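Local coordinates for amino acid adenylation domain-containing protein (Bacillus stratosphericus LAMA 585, PDB 6ULY), which probably activates a keto acid, 4-methyl-2-oxopentanoate, as its acyl adenylate in the first adenylation domain of a nonribosomal depsipeptide synthetase, at residues A47-D52 and M81-W86; V56-R61 and L157-D162; F72-S77 and T96-A101; T128-I133 and V150-P155. One frame throughout, in Å; residues are numbered along the deposited sequence.

Contact 1: A47-D52 and M81-W86. With SO4 (sulfate ion), chain F.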
loop_
_atom_site.group_PDB
_atom_site.type_symbol
_atom_site.label_atom_id
_atom_site.label_comp_id
_atom_site.label_asym_id
_atom_site.label_seq_id
_atom_site.Cartn_x
_atom_site.Cartn_y
_atom_site.Cartn_z
ATOM N N ALA A 47 18.732 18.989 34.286
ATOM C CA ALA A 47 20.001 19.702 34.187
ATOM C C ALA A 47 21.100 18.789 33.659
ATOM O O ALA A 47 21.897 19.196 32.807
ATOM C CB ALA A 47 20.390 20.272 35.555
ATOM N N GLN A 48 21.159 17.551 34.154
ATOM C CA GLN A 48 22.127 16.594 33.627
ATOM C C GLN A 48 21.841 16.275 32.165
ATOM O O GLN A 48 22.767 16.178 31.348
ATOM C CB GLN A 48 22.113 15.317 34.470
ATOM C CG GLN A 48 22.720 15.471 35.863
ATOM C CD GLN A 48 22.708 14.174 36.645
ATOM O OE1 GLN A 48 21.694 13.799 37.235
ATOM N NE2 GLN A 48 23.836 13.477 36.648
ATOM N N LEU A 49 20.563 16.114 31.811
ATOM C CA LEU A 49 20.216 15.844 30.418
ATOM C C LEU A 49 20.755 16.934 29.499
ATOM O O LEU A 49 21.322 16.639 28.440
ATOM C CB LEU A 49 18.699 15.713 30.278
ATOM C CG LEU A 49 18.136 15.574 28.861
ATOM C CD1 LEU A 49 18.725 14.368 28.134
ATOM C CD2 LEU A 49 16.619 15.479 28.912
ATOM N N GLN A 50 20.613 18.199 29.897
ATOM C CA GLN A 50 21.095 19.289 29.056
ATOM C C GLN A 50 22.597 19.177 28.829
ATOM O O GLN A 50 23.077 19.289 27.694
ATOM C CB GLN A 50 20.738 20.633 29.692
ATOM C CG GLN A 50 20.966 21.830 28.778
ATOM C CD GLN A 50 20.571 23.139 29.431
ATOM O OE1 GLN A 50 20.564 23.258 30.658
ATOM N NE2 GLN A 50 20.229 24.127 28.613
ATOM N N GLY A 51 23.359 18.960 29.904
ATOM C CA GLY A 51 24.795 18.787 29.756
ATOM C C GLY A 51 25.151 17.533 28.983
ATOM O O GLY A 51 26.007 17.560 28.093
ATOM N N ASP A 52 24.506 16.413 29.315
ATOM C CA ASP A 52 24.710 15.193 28.538
ATOM C C ASP A 52 24.413 15.426 27.062
ATOM O O ASP A 52 25.184 15.000 26.193
ATOM C CB ASP A 52 23.838 14.068 29.092
ATOM C CG ASP A 52 24.331 13.569 30.435
ATOM O OD1 ASP A 52 25.546 13.692 30.686
ATOM O OD2 ASP A 52 23.514 13.060 31.235
ATOM N N MET A 81 18.979 7.200 23.991
ATOM C CA MET A 81 18.091 7.760 22.973
ATOM C C MET A 81 17.574 9.133 23.383
ATOM O O MET A 81 17.584 10.076 22.582
ATOM C CB MET A 81 16.921 6.813 22.708
ATOM C CG MET A 81 15.853 7.400 21.784
ATOM S SD MET A 81 14.894 6.137 20.923
ATOM C CE MET A 81 14.431 5.059 22.274
ATOM N N VAL A 82 17.087 9.255 24.622
ATOM C CA VAL A 82 16.670 10.554 25.146
ATOM C C VAL A 82 17.799 11.566 25.007
ATOM O O VAL A 82 17.593 12.706 24.576
ATOM C CB VAL A 82 16.222 10.418 26.613
ATOM C CG1 VAL A 82 16.093 11.787 27.261
ATOM C CG2 VAL A 82 14.911 9.659 26.709
ATOM N N THR A 83 19.015 11.164 25.380
ATOM C CA THR A 83 20.152 12.074 25.297
ATOM C C THR A 83 20.476 12.412 23.851
ATOM O O THR A 83 20.757 13.571 23.522
ATOM C CB THR A 83 21.373 11.455 25.985
ATOM O OG1 THR A 83 21.060 11.183 27.353
ATOM C CG2 THR A 83 22.575 12.388 25.922
ATOM N N ALA A 84 20.453 11.405 22.976
ATOM C CA ALA A 84 20.727 11.640 21.564
ATOM C C ALA A 84 19.677 12.552 20.943
ATOM O O ALA A 84 19.995 13.384 20.086
ATOM C CB ALA A 84 20.786 10.306 20.821
ATOM N N PHE A 85 18.418 12.404 21.357
ATOM C CA PHE A 85 17.357 13.248 20.821
ATOM C C PHE A 85 17.610 14.714 21.138
ATOM O O PHE A 85 17.452 15.585 20.274
ATOM C CB PHE A 85 16.012 12.807 21.388
ATOM C CG PHE A 85 14.873 13.710 21.019
ATOM C CD1 PHE A 85 14.183 13.525 19.831
ATOM C CD2 PHE A 85 14.483 14.737 21.863
ATOM C CE1 PHE A 85 13.130 14.352 19.491
ATOM C CE2 PHE A 85 13.430 15.568 21.527
ATOM C CZ PHE A 85 12.753 15.375 20.337
ATOM N N TRP A 86 18.010 15.007 22.373
ATOM C CA TRP A 86 18.191 16.396 22.766
ATOM C C TRP A 86 19.491 16.975 22.232
ATOM O O TRP A 86 19.546 18.168 21.914
ATOM C CB TRP A 86 18.110 16.504 24.280
ATOM C CG TRP A 86 16.704 16.360 24.760
ATOM C CD1 TRP A 86 16.151 15.279 25.374
ATOM C CD2 TRP A 86 15.659 17.331 24.639
ATOM N NE1 TRP A 86 14.829 15.519 25.657
ATOM C CE2 TRP A 86 14.502 16.773 25.215
ATOM C CE3 TRP A 86 15.593 18.623 24.109
ATOM C CZ2 TRP A 86 13.294 17.460 25.274
ATOM C CZ3 TRP A 86 14.394 19.302 24.170
ATOM C CH2 TRP A 86 13.261 18.722 24.750
HETATM S S SO4 F . 27.812 14.301 36.106
HETATM O O1 SO4 F . 26.386 14.451 36.134
HETATM O O2 SO4 F . 28.222 13.844 34.809
HETATM O O3 SO4 F . 28.432 15.565 36.384
HETATM O O4 SO4 F . 28.211 13.348 37.098
#

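Contact 2: V56-R61 and L157-D162. With SO4 (sulfate ion), chain G; SO4 (sulfate ion), chain H.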
loop_
_atom_site.group_PDB
_atom_site.type_symbol
_atom_site.label_atom_id
_atom_site.label_comp_id
_atom_site.label_asym_id
_atom_site.label_seq_id
_atom_site.Cartn_x
_atom_site.Cartn_y
_atom_site.Cartn_z
ATOM N N VAL A 56 27.039 14.904 23.925
ATOM C CA VAL A 56 26.763 14.169 22.692
ATOM C C VAL A 56 26.846 15.102 21.489
ATOM O O VAL A 56 27.300 14.705 20.408
ATOM C CB VAL A 56 25.394 13.470 22.778
ATOM C CG1 VAL A 56 25.044 12.823 21.443
ATOM C CG2 VAL A 56 25.403 12.434 23.884
ATOM N N LEU A 57 26.422 16.358 21.659
ATOM C CA LEU A 57 26.475 17.309 20.552
ATOM C C LEU A 57 27.903 17.520 20.070
ATOM O O LEU A 57 28.135 17.727 18.873
ATOM C CB LEU A 57 25.852 18.641 20.972
ATOM C CG LEU A 57 25.954 19.787 19.963
ATOM C CD1 LEU A 57 25.231 19.450 18.662
ATOM C CD2 LEU A 57 25.395 21.068 20.568
ATOM N N THR A 58 28.873 17.490 20.986
ATOM C CA THR A 58 30.266 17.642 20.579
ATOM C C THR A 58 30.669 16.546 19.605
ATOM O O THR A 58 31.327 16.811 18.591
ATOM C CB THR A 58 31.182 17.620 21.802
ATOM O OG1 THR A 58 30.909 18.753 22.634
ATOM C CG2 THR A 58 32.644 17.640 21.369
ATOM N N GLY A 59 30.293 15.303 19.904
ATOM C CA GLY A 59 30.661 14.202 19.032
ATOM C C GLY A 59 29.955 14.255 17.692
ATOM O O GLY A 59 30.561 13.979 16.653
ATOM N N LEU A 60 28.668 14.610 17.694
ATOM C CA LEU A 60 27.927 14.691 16.438
ATOM C C LEU A 60 28.531 15.738 15.511
ATOM O O LEU A 60 28.697 15.493 14.310
ATOM C CB LEU A 60 26.455 14.999 16.713
ATOM C CG LEU A 60 25.692 13.942 17.516
ATOM C CD1 LEU A 60 24.253 14.367 17.737
ATOM C CD2 LEU A 60 25.749 12.585 16.829
ATOM N N ARG A 61 28.877 16.910 16.053
ATOM C CA ARG A 61 29.524 17.926 15.230
ATOM C C ARG A 61 30.917 17.486 14.801
ATOM O O ARG A 61 31.380 17.869 13.721
ATOM C CB ARG A 61 29.577 19.254 15.986
ATOM C CG ARG A 61 28.256 20.008 15.952
ATOM C CD ARG A 61 28.259 21.242 16.832
ATOM N NE ARG A 61 27.061 22.048 16.615
ATOM C CZ ARG A 61 26.597 22.958 17.465
ATOM N NH1 ARG A 61 27.222 23.185 18.611
ATOM N NH2 ARG A 61 25.496 23.636 17.171
ATOM N N LEU A 157 29.256 10.586 25.595
ATOM C CA LEU A 157 28.951 11.116 26.917
ATOM C C LEU A 157 30.199 11.498 27.697
ATOM O O LEU A 157 30.082 12.173 28.727
ATOM C CB LEU A 157 28.140 10.100 27.727
ATOM C CG LEU A 157 26.620 10.123 27.563
ATOM C CD1 LEU A 157 25.980 9.077 28.460
ATOM C CD2 LEU A 157 26.048 11.501 27.875
ATOM N N THR A 158 31.382 11.091 27.240
ATOM C CA THR A 158 32.630 11.407 27.918
ATOM C C THR A 158 33.333 12.607 27.295
ATOM O O THR A 158 34.531 12.806 27.522
ATOM C CB THR A 158 33.559 10.192 27.908
ATOM O OG1 THR A 158 34.175 10.063 26.621
ATOM C CG2 THR A 158 32.786 8.918 28.221
ATOM N N LEU A 159 32.614 13.410 26.519
ATOM C CA LEU A 159 33.205 14.543 25.825
ATOM C C LEU A 159 32.893 15.846 26.551
ATOM O O LEU A 159 32.053 15.907 27.455
ATOM C CB LEU A 159 32.704 14.606 24.382
ATOM C CG LEU A 159 33.080 13.424 23.489
ATOM C CD1 LEU A 159 32.514 13.627 22.088
ATOM C CD2 LEU A 159 34.588 13.247 23.454
ATOM N N GLU A 160 33.607 16.895 26.150
ATOM C CA GLU A 160 33.312 18.238 26.622
ATOM C C GLU A 160 31.939 18.678 26.126
ATOM O O GLU A 160 31.494 18.295 25.040
ATOM C CB GLU A 160 34.374 19.221 26.132
ATOM C CG GLU A 160 35.056 20.012 27.232
ATOM C CD GLU A 160 35.931 21.129 26.692
ATOM O OE1 GLU A 160 35.449 21.906 25.839
ATOM O OE2 GLU A 160 37.102 21.227 27.114
ATOM N N ARG A 161 31.265 19.491 26.934
ATOM C CA ARG A 161 29.967 20.018 26.542
ATOM C C ARG A 161 30.132 21.065 25.449
ATOM O O ARG A 161 30.995 21.944 25.541
ATOM C CB ARG A 161 29.249 20.625 27.746
ATOM C CG ARG A 161 28.819 19.609 28.783
ATOM C CD ARG A 161 28.086 20.256 29.956
ATOM N NE ARG A 161 28.940 21.159 30.730
ATOM C CZ ARG A 161 28.849 22.489 30.734
ATOM N NH1 ARG A 161 29.682 23.199 31.482
ATOM N NH2 ARG A 161 27.932 23.119 30.009
ATOM N N ASP A 162 29.311 20.957 24.405
ATOM C CA ASP A 162 29.210 21.970 23.361
ATOM C C ASP A 162 28.012 22.847 23.704
ATOM O O ASP A 162 26.862 22.418 23.560
ATOM C CB ASP A 162 29.055 21.330 21.983
ATOM C CG ASP A 162 29.245 22.320 20.855
ATOM O OD1 ASP A 162 28.875 23.500 21.030
ATOM O OD2 ASP A 162 29.764 21.917 19.789
HETATM S S SO4 G . 32.452 20.027 30.651
HETATM O O1 SO4 G . 31.584 20.542 29.648
HETATM O O2 SO4 G . 33.038 18.803 30.188
HETATM O O3 SO4 G . 33.509 20.995 30.862
HETATM O O4 SO4 G . 31.688 19.792 31.868
HETATM S S SO4 H . 28.195 26.877 30.973
HETATM O O1 SO4 H . 28.271 28.319 30.905
HETATM O O2 SO4 H . 27.024 26.421 30.287
HETATM O O3 SO4 H . 29.368 26.301 30.343
HETATM O O4 SO4 H . 28.089 26.493 32.346
#

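Contact 3: F72-S77 and T96-A101. With SO4 (sulfate ion), chain D.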
loop_
_atom_site.group_PDB
_atom_site.type_symbol
_atom_site.label_atom_id
_atom_site.label_comp_id
_atom_site.label_asym_id
_atom_site.label_seq_id
_atom_site.Cartn_x
_atom_site.Cartn_y
_atom_site.Cartn_z
ATOM N N PHE A 72 19.675 9.097 12.020
ATOM C CA PHE A 72 18.886 7.870 12.054
ATOM C C PHE A 72 19.086 7.189 13.403
ATOM O O PHE A 72 20.169 6.670 13.689
ATOM C CB PHE A 72 19.297 6.957 10.902
ATOM C CG PHE A 72 18.232 5.992 10.481
ATOM C CD1 PHE A 72 17.379 6.304 9.438
ATOM C CD2 PHE A 72 18.084 4.770 11.121
ATOM C CE1 PHE A 72 16.397 5.422 9.038
ATOM C CE2 PHE A 72 17.098 3.880 10.720
ATOM C CZ PHE A 72 16.256 4.209 9.678
ATOM N N PHE A 73 18.040 7.182 14.229
ATOM C CA PHE A 73 18.126 6.605 15.563
ATOM C C PHE A 73 17.876 5.101 15.523
ATOM O O PHE A 73 16.891 4.640 14.937
ATOM C CB PHE A 73 17.118 7.269 16.502
ATOM C CG PHE A 73 17.547 8.620 17.013
ATOM C CD1 PHE A 73 18.487 9.376 16.329
ATOM C CD2 PHE A 73 17.016 9.126 18.188
ATOM C CE1 PHE A 73 18.876 10.610 16.801
ATOM C CE2 PHE A 73 17.404 10.360 18.667
ATOM C CZ PHE A 73 18.337 11.101 17.977
ATOM N N GLN A 74 18.763 4.342 16.174
ATOM C CA GLN A 74 18.644 2.885 16.309
ATOM C C GLN A 74 19.119 2.546 17.721
ATOM O O GLN A 74 20.290 2.223 17.934
ATOM C CB GLN A 74 19.451 2.158 15.239
ATOM C CG GLN A 74 18.802 2.172 13.865
ATOM C CD GLN A 74 17.586 1.273 13.795
ATOM O OE1 GLN A 74 17.688 0.107 13.414
ATOM N NE2 GLN A 74 16.428 1.807 14.169
ATOM N N PHE A 75 18.200 2.620 18.680
ATOM C CA PHE A 75 18.534 2.540 20.092
ATOM C C PHE A 75 17.797 1.396 20.768
ATOM O O PHE A 75 16.655 1.083 20.422
ATOM C CB PHE A 75 18.199 3.850 20.818
ATOM C CG PHE A 75 19.129 4.973 20.482
ATOM C CD1 PHE A 75 20.398 5.026 21.035
ATOM C CD2 PHE A 75 18.740 5.971 19.608
ATOM C CE1 PHE A 75 21.260 6.056 20.722
ATOM C CE2 PHE A 75 19.598 7.005 19.290
ATOM C CZ PHE A 75 20.859 7.049 19.847
ATOM N N SER A 76 18.483 0.773 21.728
ATOM C CA SER A 76 17.858 -0.082 22.722
ATOM C C SER A 76 17.813 0.562 24.100
ATOM O O SER A 76 17.009 0.139 24.937
ATOM C CB SER A 76 18.606 -1.419 22.825
ATOM O OG SER A 76 19.958 -1.215 23.204
ATOM N N SER A 77 18.636 1.578 24.345
ATOM C CA SER A 77 18.717 2.233 25.643
ATOM C C SER A 77 17.906 3.523 25.623
ATOM O O SER A 77 18.148 4.397 24.784
ATOM C CB SER A 77 20.169 2.534 26.010
ATOM O OG SER A 77 20.227 3.563 26.982
ATOM N N THR A 96 15.453 10.873 13.348
ATOM C CA THR A 96 14.509 9.976 12.694
ATOM C C THR A 96 14.157 8.883 13.697
ATOM O O THR A 96 14.936 7.951 13.914
ATOM C CB THR A 96 15.105 9.398 11.418
ATOM O OG1 THR A 96 15.580 10.470 10.594
ATOM C CG2 THR A 96 14.063 8.592 10.667
ATOM N N LEU A 97 12.983 9.005 14.308
ATOM C CA LEU A 97 12.554 8.080 15.348
ATOM C C LEU A 97 12.001 6.820 14.695
ATOM O O LEU A 97 10.939 6.855 14.063
ATOM C CB LEU A 97 11.512 8.741 16.244
ATOM C CG LEU A 97 11.872 10.135 16.772
ATOM C CD1 LEU A 97 10.827 10.608 17.768
ATOM C CD2 LEU A 97 13.252 10.136 17.399
ATOM N N VAL A 98 12.721 5.710 14.837
ATOM C CA VAL A 98 12.266 4.412 14.349
ATOM C C VAL A 98 12.876 3.330 15.227
ATOM O O VAL A 98 14.062 3.379 15.569
ATOM C CB VAL A 98 12.625 4.202 12.861
ATOM C CG1 VAL A 98 14.121 4.329 12.642
ATOM C CG2 VAL A 98 12.115 2.846 12.373
ATOM N N SER A 99 12.054 2.354 15.595
ATOM C CA SER A 99 12.519 1.284 16.464
ATOM C C SER A 99 13.631 0.495 15.787
ATOM O O SER A 99 13.713 0.419 14.558
ATOM C CB SER A 99 11.368 0.344 16.822
ATOM O OG SER A 99 10.799 -0.214 15.651
ATOM N N ALA A 100 14.498 -0.090 16.608
ATOM C CA ALA A 100 15.519 -0.986 16.099
ATOM C C ALA A 100 14.875 -2.263 15.572
ATOM O O ALA A 100 13.779 -2.654 15.983
ATOM C CB ALA A 100 16.533 -1.319 17.194
ATOM N N ALA A 101 15.568 -2.917 14.646
ATOM C CA ALA A 101 15.056 -4.152 14.083
ATOM C C ALA A 101 15.134 -5.278 15.115
ATOM O O ALA A 101 16.005 -5.272 15.988
ATOM C CB ALA A 101 15.844 -4.540 12.836
HETATM S S SO4 D . 18.308 2.436 29.717
HETATM O O1 SO4 D . 19.492 2.183 28.934
HETATM O O2 SO4 D . 17.134 1.936 29.048
HETATM O O3 SO4 D . 18.168 3.851 29.910
HETATM O O4 SO4 D . 18.408 1.808 30.994
#

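Contact 4: T128-I133 and V150-P155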
loop_
_atom_site.group_PDB
_atom_site.type_symbol
_atom_site.label_atom_id
_atom_site.label_comp_id
_atom_site.label_asym_id
_atom_site.label_seq_id
_atom_site.Cartn_x
_atom_site.Cartn_y
_atom_site.Cartn_z
ATOM N N THR A 128 23.270 4.982 17.605
ATOM C CA THR A 128 22.804 3.770 18.264
ATOM C C THR A 128 23.525 3.606 19.597
ATOM O O THR A 128 24.207 4.519 20.074
ATOM C CB THR A 128 23.017 2.552 17.353
ATOM O OG1 THR A 128 22.787 1.348 18.095
ATOM C CG2 THR A 128 24.432 2.541 16.795
ATOM N N ASP A 129 23.357 2.430 20.195
ATOM C CA ASP A 129 23.953 2.044 21.464
ATOM C C ASP A 129 25.213 1.217 21.254
ATOM O O ASP A 129 25.445 0.647 20.186
ATOM C CB ASP A 129 22.969 1.213 22.286
ATOM C CG ASP A 129 21.787 2.004 22.732
ATOM O OD1 ASP A 129 21.975 3.193 23.054
ATOM O OD2 ASP A 129 20.675 1.441 22.761
ATOM N N ASP A 130 26.011 1.117 22.318
ATOM C CA ASP A 130 27.113 0.165 22.304
ATOM C C ASP A 130 26.596 -1.265 22.195
ATOM O O ASP A 130 27.225 -2.108 21.546
ATOM C CB ASP A 130 27.971 0.331 23.561
ATOM C CG ASP A 130 28.899 1.536 23.486
ATOM O OD1 ASP A 130 29.510 1.761 22.420
ATOM O OD2 ASP A 130 29.027 2.253 24.500
ATOM N N SER A 131 25.442 -1.550 22.804
ATOM C CA SER A 131 24.852 -2.881 22.737
ATOM C C SER A 131 24.307 -3.227 21.353
ATOM O O SER A 131 24.021 -4.402 21.101
ATOM C CB SER A 131 23.732 -3.004 23.775
ATOM O OG SER A 131 22.600 -2.239 23.399
ATOM N N LEU A 132 24.160 -2.246 20.455
ATOM C CA LEU A 132 23.636 -2.486 19.118
ATOM C C LEU A 132 24.604 -2.159 17.992
ATOM O O LEU A 132 24.363 -2.590 16.859
ATOM C CB LEU A 132 22.361 -1.663 18.877
ATOM C CG LEU A 132 21.043 -2.151 19.475
ATOM C CD1 LEU A 132 19.942 -1.158 19.133
ATOM C CD2 LEU A 132 20.684 -3.539 18.969
ATOM N N ILE A 133 25.673 -1.406 18.254
ATOM C CA ILE A 133 26.478 -0.886 17.153
ATOM C C ILE A 133 27.062 -2.017 16.320
ATOM O O ILE A 133 27.197 -1.891 15.097
ATOM C CB ILE A 133 27.580 0.053 17.685
ATOM C CG1 ILE A 133 28.312 0.714 16.514
ATOM C CG2 ILE A 133 28.554 -0.713 18.567
ATOM C CD1 ILE A 133 29.233 1.841 16.918
ATOM N N VAL A 150 27.996 4.616 11.236
ATOM C CA VAL A 150 27.407 4.331 12.537
ATOM C C VAL A 150 28.278 4.946 13.625
ATOM O O VAL A 150 29.493 5.103 13.462
ATOM C CB VAL A 150 27.246 2.812 12.770
ATOM C CG1 VAL A 150 26.297 2.547 13.932
ATOM C CG2 VAL A 150 26.760 2.126 11.499
ATOM N N ALA A 151 27.645 5.295 14.743
ATOM C CA ALA A 151 28.353 5.862 15.880
ATOM C C ALA A 151 27.519 5.634 17.129
ATOM O O ALA A 151 26.297 5.801 17.103
ATOM C CB ALA A 151 28.627 7.357 15.680
ATOM N N ALA A 152 28.183 5.240 18.213
ATOM C CA ALA A 152 27.513 4.995 19.479
ATOM C C ALA A 152 27.451 6.277 20.300
ATOM O O ALA A 152 28.302 7.162 20.175
ATOM C CB ALA A 152 28.232 3.904 20.272
ATOM N N VAL A 153 26.433 6.356 21.157
ATOM C CA VAL A 153 26.200 7.553 21.956
ATOM C C VAL A 153 27.029 7.547 23.238
ATOM O O VAL A 153 27.597 8.575 23.614
ATOM C CB VAL A 153 24.695 7.680 22.256
ATOM C CG1 VAL A 153 24.454 8.633 23.415
ATOM C CG2 VAL A 153 23.947 8.147 21.017
ATOM N N GLU A 154 27.098 6.413 23.938
ATOM C CA GLU A 154 27.830 6.356 25.204
ATOM C C GLU A 154 29.244 6.914 25.094
ATOM O O GLU A 154 29.620 7.748 25.931
ATOM C CB GLU A 154 27.856 4.914 25.728
ATOM C CG GLU A 154 26.502 4.387 26.191
ATOM C CD GLU A 154 25.713 3.719 25.072
ATOM O OE1 GLU A 154 26.020 3.973 23.890
ATOM O OE2 GLU A 154 24.790 2.932 25.378
ATOM N N PRO A 155 30.057 6.531 24.110
ATOM C CA PRO A 155 31.369 7.178 23.955
ATOM C C PRO A 155 31.308 8.699 23.930
ATOM O O PRO A 155 32.243 9.357 24.405
ATOM C CB PRO A 155 31.872 6.621 22.617
ATOM C CG PRO A 155 31.161 5.326 22.447
ATOM C CD PRO A 155 29.811 5.516 23.069
#

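Contact 1: A47-D52 and M81-W86
Thr83 OG1, which lies beside Leu49 CD1, is gripped twice: it bonds to His79 O one turn back in its own helix and to Gln44 NE2. The same amide nitrogen also bonds Asp52 OD2, so Gln44 forms a polar bridge between helices 46-62 and 78-91, with no direct hydrogen bond joining the two segments. With OG1 occupied this way, the methyl of Thr83 is left to meet the other helix, CG2 lying 3.7 Å from Asp52 O and 3.8 Å from Asp52 CB.

The apolar part centres on Leu49. Its CG is anti to the backbone N (chi1 174°), which extends the branch into the interface, where CD1 touches Val82 CG1 at 3.8 Å and CD2 reaches Trp86 CD1 at 3.6 Å. Leu49 crosses the indole at about a right angle. Trp86 NE1 is bonded to His231 NE2, which helps fix the ring's rotation.

The segment axes approach to 9.0 Å and cross at -64°, consistent with a contact concentrated at a few residues. Leu32 of strand 31-35 packs on Leu49 and Val82, while helix 224-237 packs against Val82 and Trp86 and helix 18-26 also touches the indole.

Contact 2: V56-R61 and L157-D162
Arg61 and Asp162 meet almost at right angles, joining the later part of helix 46-62 to the irregular loop between strands 150-152 and 173-178 in the AMP-binding region of this ANL-superfamily enzyme. The guanidinium and carboxylate planes stand 60° apart, so this is not a flat two-nitrogen fork: NH1 alone serves both oxygens, at 2.9 Å from Asp162 OD1 and 3.1 Å from Asp162 OD2. The bond to OD2 is nearly straight (164°). It lies in the guanidinium plane yet comes from above the carboxylate plane, 52° out of it. Arg61 NH1 also bonds Ala164 O, and Asp162 OD1 accepts from Ala164 N, so the backbone of Ala164, just beyond the segment, binds both partners. On one guanidinium face lies Leu57 CD1, while the other branch, CD2, packs on Asp162 CB at 3.9 Å.

One turn earlier, Thr58 points its hydroxyl at the loop: OG1 is anti to the carbonyl carbon and donates to Glu160 O over a short 2.5 Å, with Glu54 O in its own helix as a weak second partner. Next in the loop, Arg161 binds the sulfates: its backbone N holds one, its bent side chain makes weak bonds to this ion and a second one, and NH2 has a salt bridge to Glu54. These anions probably come from the crystallisation liquor.

The apolar seam is thinner. Val56 CG2 and Leu157 CD2 are 4.1 Å apart, and Leu159 places CD1 directly against the helix backbone, 3.5 Å from Gly59 N.

Contact 3: F72-S77 and T96-A101
Two acceptors confront each other where the strands part: Phe73 O and Val98 O lie only 3.2 Å apart. Strands 70-74 and 94-97 are the parallel pair of a beta-alpha-beta crossover through helix 78-91, bridged at Phe72 and Thr96, with Phe73 N donating to Thr96 O at 3.2 Å. A regular ladder would next bring Val98 N to Phe73 O; instead, Gln74 supplies the donor.

Bent at chi2 (-72°), the Gln74 side chain folds back so that NE2 meets Phe73 O at 3.0 Å, in the carbonyl plane and on a lone pair. The same NE2 bonds Ser99 O at 3.1 Å, here from well above that carbonyl plane. Both acceptors lie close to the plane of the amide, whose OE1 is held by Tyr104 OH, so its rotation is well defined.

Further along, Ser77 occupies the N-cap of helix 78-91, its OG meeting Ala80 N and also a sulfate that Asn78 N, His79 N and Arg245 NE bind.

Phe73 and Leu97 run side by side in the same direction, Phe73 CD2 4.0 Å from Leu97 CD2. Beyond the bridged pair, Val98 CG1 presses obliquely on the Phe72 ring, 3.6 Å from CE2.

Contact 4: T128-I133 and V150-P155
The carboxylates of Asp130 and Glu154 approach from opposite directions with their planes only 22° apart, while that of Asp129 is turned 71° from Glu154's. Above the plane of the Glu154 group sits a donor: Asp130 N, 3.3 Å from Glu154 OE1 and 41° out of that plane. Around the Asp130 carboxylate the neighbours are mostly carbon, OD1 resting on Ala152 CB at 3.3 Å and OD2 on Glu154 CB.

Behind these groups, strand 150-152 forms the outer edge of the sheet beside strand 125-128, in parallel. Thr128 N bonds Ala151 O, and Thr128 O accepts from Val153 N (3.1 Å). Apolar packing seals the other end: Thr128 CG2 is tight against Val150 CG1 at 3.4 Å, and Ile133 CG1 slides past that same methyl at 3.8 Å.

Asp129 OD2 is held by Ser76 N and Ser77 N, but its OD1 is buried without a partner in the model and lies 3.7 Å from Glu154 OE2. With Asp130 OD2 also near, 3.5 Å from Glu154 OE1, three acids cluster where the two segments meet. Such crowding could raise the proton affinity of one or more of them, with Asp130 N acting against it at Glu154 OE1; the two N-H groups on Asp129 OD2 would ease the charge there.

How the contacts relate
All four contacts lie in one flank of the AMP-binding region. Helix 46-62 serves contacts 1 and 2, centres about 11 Å apart; contacts 3 and 4, centres also about 11 Å apart, belong to the sheet ordered 150-152, 125-128, 70-74, 94-97. Contacts 2 and 3 are separated by about 20 Å between centres and do not touch. Helix 78-91 links the two groups: its Ala84 meets Phe75 and Val153 of contacts 3 and 4, its Thr83 Val56 of contact 2. Along the chain, contact 1 crosses contacts 2 and 3, while contacts 3 and 4 are nested within the span closed by contact 2. Even Leu97's side chain stays about 11 Å from the bound adenylate, so these contacts concern the fold rather than direct ligand binding.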